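Local coordinates for Poly(A) ribonuclease pop2 (Schizosaccharomyces pombe, PDB 2P51), which removes mRNA poly(A) tails as the catalytic subunit of the CCR4-NOT complex, a metal-dependent 3'-exoribonuclease that prefers poly(A) and releases 5'-AMP, at residues 30-33 against 34-38; 219-222 against 223-226; 77-80 against 81-85. All coordinates share one frame; numbering follows the deposited sequence.

The three contacts are local, each set in or at the end of one helix of the DEDD nuclease fold, and they follow in series along the chain as contact 1, contact 3 and contact 2, none nesting or crossing. None closes a long loop: in each, one segment runs directly into the next. Contact 1 starts helix 31-41, which sits beside strands 23-26 and 105-109 of the mixed sheet. Contact 3 finishes helix 69-82 and carries the chain toward strand 87-93, packing on helix 170-181. Contact 2 forms the short helix 220-226, laid against helix 238-257 near the metal site. Contacts 1 and 2 lie farthest apart, their centres about 31 Å from each other.

Contact 1 (30-33 against 34-38); sequences NLQQ and EMNLI
Asn30, Gln33 and Glu34 share one water in the first turn of helix 31-41. The water accepts from Asn30 ND2 at 3.0 Å and donates to Gln33 OE1 at 2.6 Å and to Glu34 OE2, spending both protons. Asn30 sits at the N-cap position without a side-chain capping bond; its OD1 accepts from Trp27 N instead, and ND2 also donates to Asp25 O. Its carbonyl opens the helical bonding, Glu34 N 3.0 Å from Asn30 O; Met35 N follows at 2.9 Å from Leu31 O. Glu34 folds back over this turn, CG beside its own backbone N (chi1 -67°), which lays CG 3.7 Å from Asn30 ND2. Its buried carboxylate is shared out: OE1 takes Trp106 NE1, while OE2 also pairs with Arg24. Were Glu34 replaced by an alanine, Arg24 would probably lose its charged mate, Trp106 NE1 its acceptor, and the shared water one of its partners. Apolar residues suit the buried side, where Leu31 and Met35 lie alongside each other and both meet Leu150. Outside, the amides of Gln32 and Asn36 are nearly parallel (12° apart), Gln32 OE1 lying 3.8 Å from Asn36 ND2, too far for a hydrogen bond.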
loop_
_atom_site.group_PDB
_atom_site.type_symbol
_atom_site.label_atom_id
_atom_site.label_comp_id
_atom_site.label_asym_id
_atom_site.label_seq_id
_atom_site.Cartn_x
_atom_site.Cartn_y
_atom_site.Cartn_z
ATOM N N ASN A 30 -16.822 -5.530 -10.059
ATOM C CA ASN A 30 -15.861 -6.285 -10.856
ATOM C C ASN A 30 -14.720 -6.818 -9.966
ATOM O O ASN A 30 -13.698 -7.267 -10.504
ATOM C CB ASN A 30 -15.343 -5.445 -12.025
ATOM C CG ASN A 30 -14.570 -4.235 -11.541
ATOM O OD1 ASN A 30 -14.711 -3.794 -10.397
ATOM N ND2 ASN A 30 -13.732 -3.689 -12.426
ATOM N N LEU A 31 -14.961 -6.846 -8.674
ATOM C CA LEU A 31 -13.943 -7.389 -7.739
ATOM C C LEU A 31 -13.471 -8.775 -8.098
ATOM O O LEU A 31 -12.257 -9.058 -8.168
ATOM C CB LEU A 31 -14.507 -7.387 -6.312
ATOM C CG LEU A 31 -13.578 -8.034 -5.258
ATOM C CD1 LEU A 31 -12.271 -7.269 -5.121
ATOM C CD2 LEU A 31 -14.346 -8.124 -3.946
ATOM N N GLN A 32 -14.442 -9.649 -8.336
ATOM C CA GLN A 32 -14.012 -11.040 -8.549
ATOM C C GLN A 32 -13.233 -11.216 -9.843
ATOM O O GLN A 32 -12.214 -11.918 -9.938
ATOM C CB GLN A 32 -15.242 -11.968 -8.513
ATOM C CG GLN A 32 -14.851 -13.414 -8.664
ATOM C CD GLN A 32 -14.450 -14.101 -7.377
ATOM O OE1 GLN A 32 -13.260 -14.120 -7.021
ATOM N NE2 GLN A 32 -15.438 -14.676 -6.695
ATOM N N GLN A 33 -13.691 -10.558 -10.912
ATOM C CA GLN A 33 -13.012 -10.628 -12.209
ATOM C C GLN A 33 -11.579 -10.119 -12.134
ATOM O O GLN A 33 -10.608 -10.651 -12.661
ATOM C CB GLN A 33 -13.860 -9.804 -13.199
ATOM C CG GLN A 33 -13.398 -9.674 -14.607
ATOM C CD GLN A 33 -14.320 -8.855 -15.507
ATOM O OE1 GLN A 33 -14.389 -7.618 -15.454
ATOM N NE2 GLN A 33 -15.045 -9.588 -16.354
ATOM N N GLU A 34 -11.452 -8.973 -11.428
ATOM C CA GLU A 34 -10.121 -8.375 -11.389
ATOM C C GLU A 34 -9.201 -9.219 -10.516
ATOM O O GLU A 34 -8.018 -9.385 -10.854
ATOM C CB GLU A 34 -10.225 -6.912 -10.920
ATOM C CG GLU A 34 -10.965 -6.049 -11.953
ATOM C CD GLU A 34 -10.260 -6.015 -13.304
ATOM O OE1 GLU A 34 -8.986 -6.011 -13.410
ATOM O OE2 GLU A 34 -11.009 -6.003 -14.307
ATOM N N MET A 35 -9.724 -9.740 -9.379
ATOM C CA MET A 35 -8.858 -10.635 -8.589
ATOM C C MET A 35 -8.482 -11.863 -9.406
ATOM O O MET A 35 -7.342 -12.340 -9.290
ATOM C CB MET A 35 -9.543 -11.042 -7.272
ATOM C CG MET A 35 -9.664 -9.875 -6.285
ATOM S SD MET A 35 -8.037 -9.182 -5.825
ATOM C CE MET A 35 -7.276 -10.648 -5.242
ATOM N N ASN A 36 -9.396 -12.354 -10.229
ATOM C CA ASN A 36 -9.087 -13.533 -11.058
ATOM C C ASN A 36 -7.952 -13.167 -12.017
ATOM O O ASN A 36 -7.040 -13.986 -12.223
ATOM C CB ASN A 36 -10.287 -14.062 -11.857
ATOM C CG ASN A 36 -11.323 -14.763 -11.041
ATOM O OD1 ASN A 36 -12.488 -14.998 -11.481
ATOM N ND2 ASN A 36 -10.928 -15.136 -9.846
ATOM N N LEU A 37 -8.006 -11.973 -12.587
ATOM C CA LEU A 37 -6.937 -11.557 -13.521
ATOM C C LEU A 37 -5.598 -11.475 -12.798
ATOM O O LEU A 37 -4.588 -11.989 -13.273
ATOM C CB LEU A 37 -7.294 -10.236 -14.166
ATOM C CG LEU A 37 -6.326 -9.682 -15.224
ATOM C CD1 LEU A 37 -6.019 -10.671 -16.343
ATOM C CD2 LEU A 37 -6.899 -8.390 -15.783
ATOM N N ILE A 38 -5.598 -10.803 -11.636
ATOM C CA ILE A 38 -4.385 -10.750 -10.802
ATOM C C ILE A 38 -3.899 -12.146 -10.476
ATOM O O ILE A 38 -2.692 -12.398 -10.609
ATOM C CB ILE A 38 -4.631 -9.929 -9.535
ATOM C CG1 ILE A 38 -4.832 -8.449 -9.906
ATOM C CG2 ILE A 38 -3.493 -10.102 -8.506
ATOM C CD1 ILE A 38 -5.394 -7.595 -8.772
HETATM O O HOH W 1 -13.363 -5.312 -14.873
#

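Contact 2 (219-222 against 223-226)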
loop_
_atom_site.group_PDB
_atom_site.type_symbol
_atom_site.label_atom_id
_atom_site.label_comp_id
_atom_site.label_asym_id
_atom_site.label_seq_id
_atom_site.Cartn_x
_atom_site.Cartn_y
_atom_site.Cartn_z
ATOM N N GLY A 219 10.696 12.370 -0.138
ATOM C CA GLY A 219 9.454 11.634 -0.329
ATOM C C GLY A 219 9.314 10.916 -1.645
ATOM O O GLY A 219 10.154 11.067 -2.531
ATOM N N LEU A 220 8.261 10.110 -1.819
ATOM C CA LEU A 220 8.119 9.314 -3.020
ATOM C C LEU A 220 8.185 10.142 -4.289
ATOM O O LEU A 220 8.926 9.855 -5.233
ATOM C CB LEU A 220 6.749 8.599 -2.928
ATOM C CG LEU A 220 6.506 7.575 -4.021
ATOM C CD1 LEU A 220 7.404 6.340 -3.872
ATOM C CD2 LEU A 220 5.048 7.111 -4.028
ATOM N N GLN A 221 7.379 11.207 -4.364
ATOM C CA GLN A 221 7.371 11.975 -5.616
ATOM C C GLN A 221 8.690 12.702 -5.859
ATOM O O GLN A 221 9.140 12.810 -7.009
ATOM C CB GLN A 221 6.181 12.934 -5.587
ATOM C CG GLN A 221 6.068 13.727 -6.885
ATOM C CD GLN A 221 5.717 12.848 -8.065
ATOM O OE1 GLN A 221 4.748 12.080 -7.947
ATOM N NE2 GLN A 221 6.466 12.899 -9.152
ATOM N N ASP A 222 9.309 13.228 -4.772
ATOM C CA ASP A 222 10.570 13.913 -4.950
ATOM C C ASP A 222 11.643 12.932 -5.418
ATOM O O ASP A 222 12.492 13.312 -6.230
ATOM C CB ASP A 222 11.036 14.571 -3.646
ATOM C CG ASP A 222 10.143 15.713 -3.234
ATOM O OD1 ASP A 222 9.533 16.365 -4.098
ATOM O OD2 ASP A 222 10.023 16.000 -2.031
ATOM N N ILE A 223 11.674 11.675 -4.949
ATOM C CA ILE A 223 12.616 10.720 -5.485
ATOM C C ILE A 223 12.357 10.454 -6.956
ATOM O O ILE A 223 13.307 10.439 -7.768
ATOM C CB ILE A 223 12.518 9.389 -4.737
ATOM C CG1 ILE A 223 12.991 9.508 -3.297
ATOM C CG2 ILE A 223 13.335 8.326 -5.473
ATOM C CD1 ILE A 223 12.517 8.376 -2.404
ATOM N N ALA A 224 11.098 10.230 -7.308
ATOM C CA ALA A 224 10.820 10.020 -8.711
ATOM C C ALA A 224 11.276 11.226 -9.508
ATOM O O ALA A 224 11.868 11.002 -10.559
ATOM C CB ALA A 224 9.334 9.838 -8.979
ATOM N N ASP A 225 11.031 12.451 -9.038
ATOM C CA ASP A 225 11.460 13.542 -9.921
ATOM C C ASP A 225 12.970 13.532 -10.092
ATOM O O ASP A 225 13.566 13.744 -11.164
ATOM C CB ASP A 225 10.957 14.863 -9.374
ATOM C CG ASP A 225 9.447 14.987 -9.334
ATOM O OD1 ASP A 225 8.820 14.238 -10.103
ATOM O OD2 ASP A 225 8.852 15.798 -8.591
ATOM N N ASP A 226 13.650 13.278 -8.985
ATOM C CA ASP A 226 15.113 13.249 -8.943
ATOM C C ASP A 226 15.687 12.224 -9.909
ATOM O O ASP A 226 16.631 12.461 -10.643
ATOM C CB ASP A 226 15.589 12.905 -7.533
ATOM C CG ASP A 226 16.881 13.548 -7.145
ATOM O OD1 ASP A 226 17.299 14.580 -7.730
ATOM O OD2 ASP A 226 17.507 13.007 -6.213
HETATM O O HOH W 2 9.833 16.924 -6.698
#
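Gly219, at the N-cap position, offers its carbonyl to the first turn: Ile223 N donates to Gly219 O at 2.9 Å, and Ile223 CG1 comes within 3.3 Å of the same oxygen. The branched Ile223 also packs on Ile248 and Phe167. Leu220 gives its carbonyl to Ala224 N, 3.0 Å from Leu220 O, and turns its side chain to Thr245 and Ile248 of helix 238-257. Gln221 reaches one turn ahead. With CG anti to the backbone N (chi1 -177°), the bend about CB-CG brings NE2 over to donate to Asp225 OD1 at 2.9 Å. The carboxylate oxygen lies in the amide plane of Gln221, yet the donor comes from 37° above the carboxylate plane. An amide suits this place because its other end, OE1, can accept from Arg231 NE. Asp222 receives Asp226 N on its carbonyl, while its carboxylate sits near that of Asp225, with Asp222 OD1 4.6 Å from Asp225 OD2; a water donating to both oxygens probably eases their repulsion. This short helix flanks the DEDD active site: the side chain of Leu220 lies about 4 Å from that of Asp241, which binds one of the two magnesium ions with Asp51 and Glu53.

Contact 3 (77-80 against 81-85); sequences RANV and DSLKI
Asp81 N donates to Arg77 O (3.0 Å) in a regular bond of helix 69-82; beyond it the bonds bend and weaken. Asn79 O is gripped by two backbone donors, Leu83 N at 2.9 Å and, more weakly, Ser82 N at 3.0 Å, before Leu83 takes up an extended conformation and leads toward strand 87-93. Side chains pack round this exit. Leu83 lies alongside Asn79, its CG 3.5 Å from Asn79 O, and its apolar end rests on Pro55 and Met118. The buried Asn79 suits a polar niche, because its amide can both give and take: ND2 donates to Ala59 O and Thr75 O, while OD1 accepts from Val58 N. Val80, compact and branched, packs on Tyr171, Ala174 and Tyr175 of helix 170-181. With CG anti to the backbone N (chi1 178°) and the chain extended to NE, the Arg77 guanidinium stands clear of the Asp81 carboxylate; the two planes are 88° apart. A water at the guanidinium edge joins them, accepting from Arg77 NE at 2.9 Å and donating to Asp81 OD2 at 2.6 Å. Arg77 NH1 turns to Gln74 OE1, and Asp81 OD1 takes Leu185 N. With Arg77 NE 4.7 Å from Asp81 OD2, the opposite charges meet through water, while Lys178 NZ, bonded to Val80 O, probably complements the partial negative charge at this helix end.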
loop_
_atom_site.group_PDB
_atom_site.type_symbol
_atom_site.label_atom_id
_atom_site.label_comp_id
_atom_site.label_asym_id
_atom_site.label_seq_id
_atom_site.Cartn_x
_atom_site.Cartn_y
_atom_site.Cartn_z
ATOM N N ARG A 77 -2.184 2.611 15.382
ATOM C CA ARG A 77 -3.194 1.649 15.818
ATOM C C ARG A 77 -4.510 2.344 16.094
ATOM O O ARG A 77 -5.595 1.918 15.711
ATOM C CB ARG A 77 -2.624 0.969 17.071
ATOM C CG ARG A 77 -3.488 -0.058 17.770
ATOM C CD ARG A 77 -2.874 -0.369 19.151
ATOM N NE ARG A 77 -3.896 -0.985 19.969
ATOM C CZ ARG A 77 -4.063 -0.895 21.272
ATOM N NH1 ARG A 77 -3.222 -0.155 21.994
ATOM N NH2 ARG A 77 -5.073 -1.561 21.808
ATOM N N ALA A 78 -4.471 3.468 16.806
ATOM C CA ALA A 78 -5.675 4.210 17.159
ATOM C C ALA A 78 -6.396 4.640 15.900
ATOM O O ALA A 78 -7.622 4.561 15.809
ATOM C CB ALA A 78 -5.332 5.417 18.034
ATOM N N ASN A 79 -5.663 5.145 14.921
ATOM C CA ASN A 79 -6.343 5.703 13.734
ATOM C C ASN A 79 -6.734 4.633 12.729
ATOM O O ASN A 79 -7.853 4.676 12.198
ATOM C CB ASN A 79 -5.447 6.789 13.074
ATOM C CG ASN A 79 -5.452 8.043 13.949
ATOM O OD1 ASN A 79 -6.352 8.863 13.798
ATOM N ND2 ASN A 79 -4.499 8.208 14.854
ATOM N N VAL A 80 -5.835 3.672 12.481
ATOM C CA VAL A 80 -6.171 2.634 11.493
ATOM C C VAL A 80 -7.347 1.830 11.989
ATOM O O VAL A 80 -8.233 1.472 11.187
ATOM C CB VAL A 80 -4.961 1.734 11.184
ATOM C CG1 VAL A 80 -5.388 0.593 10.289
ATOM C CG2 VAL A 80 -3.832 2.509 10.506
ATOM N N ASP A 81 -7.381 1.530 13.291
ATOM C CA ASP A 81 -8.527 0.742 13.766
ATOM C C ASP A 81 -9.860 1.482 13.531
ATOM O O ASP A 81 -10.859 0.799 13.334
ATOM C CB ASP A 81 -8.456 0.490 15.263
ATOM C CG ASP A 81 -7.608 -0.686 15.687
ATOM O OD1 ASP A 81 -7.151 -1.506 14.867
ATOM O OD2 ASP A 81 -7.407 -0.780 16.927
ATOM N N SER A 82 -9.831 2.826 13.597
ATOM C CA SER A 82 -11.047 3.607 13.639
ATOM C C SER A 82 -11.548 4.194 12.327
ATOM O O SER A 82 -12.731 4.519 12.197
ATOM C CB SER A 82 -10.830 4.792 14.624
ATOM O OG SER A 82 -10.982 4.204 15.927
ATOM N N LEU A 83 -10.643 4.314 11.373
ATOM C CA LEU A 83 -10.932 5.019 10.138
ATOM C C LEU A 83 -10.908 4.033 8.985
ATOM O O LEU A 83 -9.974 3.218 8.880
ATOM C CB LEU A 83 -9.901 6.117 9.857
ATOM C CG LEU A 83 -9.802 7.237 10.923
ATOM C CD1 LEU A 83 -8.778 8.297 10.472
ATOM C CD2 LEU A 83 -11.160 7.862 11.169
ATOM N N LYS A 84 -11.931 4.123 8.167
ATOM C CA LYS A 84 -12.043 3.139 7.084
ATOM C C LYS A 84 -11.133 3.415 5.898
ATOM O O LYS A 84 -10.941 4.542 5.445
ATOM C CB LYS A 84 -13.492 3.122 6.585
ATOM C CG LYS A 84 -14.467 2.567 7.631
ATOM C CD LYS A 84 -15.890 2.708 7.067
ATOM C CE LYS A 84 -16.816 2.049 8.105
ATOM N NZ LYS A 84 -18.201 2.070 7.581
ATOM N N ILE A 85 -10.587 2.323 5.373
ATOM C CA ILE A 85 -9.804 2.381 4.137
ATOM C C ILE A 85 -10.618 2.915 2.960
ATOM O O ILE A 85 -11.811 2.631 2.898
ATOM C CB ILE A 85 -9.257 0.971 3.824
ATOM C CG1 ILE A 85 -8.197 0.954 2.736
ATOM C CG2 ILE A 85 -10.388 -0.021 3.463
ATOM C CD1 ILE A 85 -6.954 1.714 2.969
HETATM O O HOH W 3 -6.130 -2.272 18.601
#